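Long-range contact in internalin C2 (Listeria monocytogenes serotype 4b str. F2365, PDB 4FHO), which is an internalin of the leucine-rich-repeat family, probably acting in adhesion to or invasion of host cells: residues K92-V106 and L112-T126. Residues are numbered along the deposited sequence; the frame is centred on the assembly and turned at random.
Sequences KITELELSGNPLKNV and LQSIKTLDLTSTQIT
Ser-114 has OG set between its backbone N and carbonyl carbon (chi1 59°), which lets Ser-114 OG donate a 2.6 Å hydrogen bond to Ile-93 O from outside the carbonyl plane. Leu-96 and Leu-118 share one shape, CG anti to the backbone N (chi1 -177° and 180°), and run alongside each other into the interior, with Leu-118 CD1 4.0 Å from Leu-96 CB. Leu-96 CD2 also meets Ile-115 CD1, 3.7 Å away, the two side chains crossing at a slant. Further along the interior, Val-106 CG1 and Leu-120 CD2 approach tip to tip, and Leu-103 CD1 touches both Leu-120 CD2 and the methyl of Thr-123. These are successive coils of a leucine-rich-repeat solenoid: strands 95-97 and 117-119 run parallel, their axes 4.9 Å apart at closest approach, in the continuous sheet that lines one side of the chain, with strands 73-75 and 139-141 flanking them. Leucines fill the inside, while Glu-95, Glu-97, Thr-117 and Asp-119 stand on the opposite face of the sheet. The backbone ladder starts at Thr-94 O, which takes both Lys-116 N and Thr-117 N; Leu-96 N donates to Thr-117 O, Leu-96 O accepts from Asp-119 N, and Leu-98 N donates to Asp-119 O. Past the strands, Thr-121 OG1 donates to the syn side of Asp-119 OD1 at 2.6 Å, Thr-121 N meets the same oxygen in an Asx turn, and the carboxylate lies against Ser-99 CB. Gly-100 N then reaches Thr-121 O. Asn-101 ND2 donates to Leu-98 O and Leu-76 O, and OD1 accepts from Ile-81 N. On the exposed outer turn, Lys-104 bends along its chain so that NZ donates to Gln-124 OE1 at 2.9 Å, and a water links Lys-104 O to Thr-126 N.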
# COMPACT_ATOMS: atom_id res chain seq x y z
N LYS A 92 4.98 -12.36 -6.49
CA LYS A 92 6.12 -12.13 -5.58
C LYS A 92 6.31 -10.68 -5.08
O LYS A 92 7.26 -10.42 -4.35
CB LYS A 92 7.41 -12.61 -6.27
CG LYS A 92 7.41 -14.11 -6.53
CD LYS A 92 8.71 -14.59 -7.15
CE LYS A 92 8.58 -16.02 -7.64
NZ LYS A 92 9.68 -16.30 -8.61
N ILE A 93 5.41 -9.76 -5.45
CA ILE A 93 5.46 -8.36 -4.98
C ILE A 93 5.19 -8.33 -3.47
O ILE A 93 4.20 -8.91 -3.02
CB ILE A 93 4.52 -7.42 -5.79
CG1 ILE A 93 4.66 -5.95 -5.35
CG2 ILE A 93 3.06 -7.83 -5.68
CD1 ILE A 93 4.08 -4.96 -6.35
N THR A 94 6.14 -7.78 -2.69
CA THR A 94 5.99 -7.58 -1.22
C THR A 94 5.85 -6.11 -0.78
O THR A 94 5.37 -5.86 0.32
CB THR A 94 7.15 -8.23 -0.43
OG1 THR A 94 8.39 -7.59 -0.73
CG2 THR A 94 7.26 -9.72 -0.74
N GLU A 95 6.31 -5.18 -1.63
CA GLU A 95 6.32 -3.75 -1.36
C GLU A 95 5.66 -3.06 -2.54
O GLU A 95 6.17 -3.12 -3.66
CB GLU A 95 7.76 -3.26 -1.16
CG GLU A 95 7.90 -1.76 -0.91
CD GLU A 95 8.66 -1.03 -2.01
OE1 GLU A 95 9.92 -0.99 -1.96
OE2 GLU A 95 8.01 -0.46 -2.92
N LEU A 96 4.51 -2.42 -2.29
CA LEU A 96 3.78 -1.66 -3.32
C LEU A 96 3.49 -0.24 -2.81
O LEU A 96 2.76 -0.08 -1.85
CB LEU A 96 2.49 -2.39 -3.68
CG LEU A 96 1.61 -1.82 -4.79
CD1 LEU A 96 2.37 -1.59 -6.10
CD2 LEU A 96 0.44 -2.76 -4.97
N GLU A 97 4.09 0.76 -3.45
CA GLU A 97 3.95 2.17 -3.06
C GLU A 97 3.24 2.91 -4.18
O GLU A 97 3.82 3.15 -5.24
CB GLU A 97 5.31 2.81 -2.76
CG GLU A 97 6.03 2.18 -1.56
CD GLU A 97 7.44 2.75 -1.33
OE1 GLU A 97 7.69 3.95 -1.60
OE2 GLU A 97 8.31 1.99 -0.87
N LEU A 98 1.98 3.25 -3.93
CA LEU A 98 1.11 3.92 -4.89
C LEU A 98 0.58 5.26 -4.44
O LEU A 98 -0.32 5.82 -5.08
CB LEU A 98 -0.03 2.96 -5.24
CG LEU A 98 0.34 1.72 -6.05
CD1 LEU A 98 -0.88 0.83 -6.15
CD2 LEU A 98 0.85 2.12 -7.43
N SER A 99 1.16 5.80 -3.35
CA SER A 99 0.81 7.10 -2.77
C SER A 99 0.68 8.24 -3.82
O SER A 99 1.55 8.39 -4.66
CB SER A 99 1.87 7.49 -1.72
OG SER A 99 1.74 8.85 -1.31
N GLY A 100 -0.39 9.02 -3.74
CA GLY A 100 -0.61 10.17 -4.63
C GLY A 100 -1.27 9.89 -5.98
O GLY A 100 -1.64 10.83 -6.67
N ASN A 101 -1.42 8.61 -6.36
CA ASN A 101 -2.01 8.24 -7.64
C ASN A 101 -3.53 8.30 -7.56
O ASN A 101 -4.09 7.86 -6.57
CB ASN A 101 -1.58 6.83 -8.09
CG ASN A 101 -0.14 6.79 -8.57
OD1 ASN A 101 0.16 7.14 -9.71
ND2 ASN A 101 0.77 6.37 -7.69
N PRO A 102 -4.20 8.80 -8.61
CA PRO A 102 -5.68 8.90 -8.58
C PRO A 102 -6.35 7.53 -8.81
O PRO A 102 -7.00 7.33 -9.83
CB PRO A 102 -5.96 9.87 -9.73
CG PRO A 102 -4.91 9.55 -10.71
CD PRO A 102 -3.68 9.33 -9.88
N LEU A 103 -6.20 6.61 -7.87
CA LEU A 103 -6.67 5.22 -8.03
C LEU A 103 -8.19 5.08 -7.99
O LEU A 103 -8.75 4.37 -8.81
CB LEU A 103 -6.04 4.29 -7.00
CG LEU A 103 -4.52 4.26 -6.94
CD1 LEU A 103 -4.13 3.37 -5.76
CD2 LEU A 103 -3.88 3.79 -8.24
N LYS A 104 -8.83 5.73 -7.01
CA LYS A 104 -10.28 5.76 -6.78
C LYS A 104 -10.81 4.48 -6.13
O LYS A 104 -11.67 4.55 -5.27
CB LYS A 104 -11.10 6.10 -8.04
CG LYS A 104 -10.71 7.42 -8.71
CD LYS A 104 -11.56 8.61 -8.27
CE LYS A 104 -11.82 9.59 -9.41
NZ LYS A 104 -10.54 10.25 -9.79
N ASN A 105 -10.31 3.33 -6.56
CA ASN A 105 -10.50 2.07 -5.87
C ASN A 105 -9.24 1.23 -6.01
O ASN A 105 -8.42 1.50 -6.89
CB ASN A 105 -11.73 1.34 -6.44
CG ASN A 105 -11.48 0.80 -7.84
OD1 ASN A 105 -10.98 -0.31 -8.00
ND2 ASN A 105 -11.82 1.60 -8.85
N VAL A 106 -9.12 0.18 -5.20
CA VAL A 106 -7.99 -0.76 -5.28
C VAL A 106 -8.48 -2.22 -5.47
O VAL A 106 -7.86 -3.16 -4.97
CB VAL A 106 -7.06 -0.59 -4.06
CG1 VAL A 106 -6.41 0.79 -4.11
CG2 VAL A 106 -7.81 -0.82 -2.75
N LEU A 112 -3.26 -9.96 -4.68
CA LEU A 112 -1.81 -9.85 -4.40
C LEU A 112 -1.49 -10.25 -2.95
O LEU A 112 -1.05 -9.42 -2.15
CB LEU A 112 -1.32 -8.41 -4.71
CG LEU A 112 -1.60 -7.84 -6.10
CD1 LEU A 112 -0.95 -6.49 -6.25
CD2 LEU A 112 -1.15 -8.76 -7.21
N GLN A 113 -1.67 -11.54 -2.63
CA GLN A 113 -1.54 -12.07 -1.25
C GLN A 113 -0.12 -11.94 -0.67
O GLN A 113 0.03 -11.82 0.56
CB GLN A 113 -2.00 -13.55 -1.17
CG GLN A 113 -2.13 -14.09 0.26
CD GLN A 113 -2.81 -15.45 0.36
OE1 GLN A 113 -2.97 -16.18 -0.62
NE2 GLN A 113 -3.21 -15.81 1.58
N SER A 114 0.89 -11.91 -1.54
CA SER A 114 2.29 -11.71 -1.12
C SER A 114 2.65 -10.34 -0.50
O SER A 114 3.72 -10.23 0.11
CB SER A 114 3.25 -12.00 -2.29
OG SER A 114 3.00 -11.17 -3.41
N ILE A 115 1.78 -9.32 -0.65
CA ILE A 115 2.10 -7.94 -0.20
C ILE A 115 2.28 -7.83 1.33
O ILE A 115 1.39 -8.21 2.10
CB ILE A 115 1.09 -6.88 -0.69
CG1 ILE A 115 1.13 -6.76 -2.21
CG2 ILE A 115 1.42 -5.50 -0.13
CD1 ILE A 115 0.12 -5.77 -2.78
N LYS A 116 3.45 -7.33 1.74
CA LYS A 116 3.78 -7.04 3.15
C LYS A 116 3.68 -5.54 3.49
O LYS A 116 3.27 -5.21 4.59
CB LYS A 116 5.20 -7.51 3.49
CG LYS A 116 5.35 -9.03 3.55
CD LYS A 116 6.83 -9.42 3.46
CE LYS A 116 7.24 -10.52 4.41
NZ LYS A 116 8.73 -10.56 4.46
N THR A 117 4.06 -4.67 2.57
CA THR A 117 4.02 -3.21 2.78
C THR A 117 3.21 -2.59 1.65
O THR A 117 3.53 -2.80 0.47
CB THR A 117 5.45 -2.62 2.83
OG1 THR A 117 6.16 -3.18 3.94
CG2 THR A 117 5.46 -1.06 2.90
N LEU A 118 2.16 -1.85 2.01
CA LEU A 118 1.26 -1.23 1.05
C LEU A 118 1.03 0.23 1.40
O LEU A 118 0.60 0.53 2.51
CB LEU A 118 -0.07 -1.98 1.03
CG LEU A 118 -1.17 -1.50 0.10
CD1 LEU A 118 -0.62 -1.43 -1.32
CD2 LEU A 118 -2.37 -2.45 0.15
N ASP A 119 1.34 1.14 0.48
CA ASP A 119 1.11 2.58 0.68
C ASP A 119 0.05 3.09 -0.29
O ASP A 119 0.32 3.24 -1.49
CB ASP A 119 2.41 3.36 0.54
CG ASP A 119 2.28 4.83 0.96
OD1 ASP A 119 1.17 5.37 1.18
OD2 ASP A 119 3.33 5.48 1.05
N LEU A 120 -1.12 3.41 0.26
CA LEU A 120 -2.26 3.96 -0.48
C LEU A 120 -2.65 5.37 -0.02
O LEU A 120 -3.80 5.81 -0.20
CB LEU A 120 -3.44 2.99 -0.41
CG LEU A 120 -3.21 1.60 -1.00
CD1 LEU A 120 -4.38 0.71 -0.60
CD2 LEU A 120 -2.99 1.63 -2.52
N THR A 121 -1.66 6.11 0.52
CA THR A 121 -1.82 7.52 0.90
C THR A 121 -2.30 8.38 -0.28
O THR A 121 -1.75 8.27 -1.34
CB THR A 121 -0.50 8.09 1.46
OG1 THR A 121 -0.05 7.26 2.57
CG2 THR A 121 -0.67 9.55 1.89
N SER A 122 -3.36 9.16 -0.09
CA SER A 122 -3.84 10.13 -1.10
C SER A 122 -4.13 9.47 -2.45
O SER A 122 -3.57 9.87 -3.46
CB SER A 122 -2.83 11.29 -1.28
OG SER A 122 -2.54 11.90 -0.05
N THR A 123 -4.90 8.38 -2.42
CA THR A 123 -5.29 7.65 -3.64
C THR A 123 -6.75 7.82 -4.02
O THR A 123 -7.24 7.16 -4.95
CB THR A 123 -4.85 6.18 -3.57
OG1 THR A 123 -5.39 5.55 -2.40
CG2 THR A 123 -3.30 6.11 -3.53
N GLN A 124 -7.43 8.76 -3.36
CA GLN A 124 -8.85 9.05 -3.57
C GLN A 124 -9.74 7.82 -3.39
O GLN A 124 -10.76 7.70 -4.06
CB GLN A 124 -9.10 9.68 -4.96
CG GLN A 124 -8.25 10.90 -5.26
CD GLN A 124 -8.44 11.45 -6.66
OE1 GLN A 124 -9.49 11.30 -7.27
NE2 GLN A 124 -7.43 12.09 -7.16
N ILE A 125 -9.38 6.94 -2.47
CA ILE A 125 -10.19 5.75 -2.16
C ILE A 125 -11.19 6.05 -1.04
O ILE A 125 -10.95 6.90 -0.16
CB ILE A 125 -9.33 4.47 -1.90
CG1 ILE A 125 -8.42 4.57 -0.67
CG2 ILE A 125 -8.51 4.15 -3.16
CD1 ILE A 125 -7.59 3.32 -0.42
N THR A 126 -12.33 5.38 -1.10
CA THR A 126 -13.35 5.44 -0.04
C THR A 126 -13.54 4.11 0.69
O THR A 126 -14.19 4.09 1.71
CB THR A 126 -14.70 5.91 -0.63
OG1 THR A 126 -15.18 4.94 -1.56
CG2 THR A 126 -14.54 7.25 -1.36
O HOH W 1 -12.75 3.22 -2.96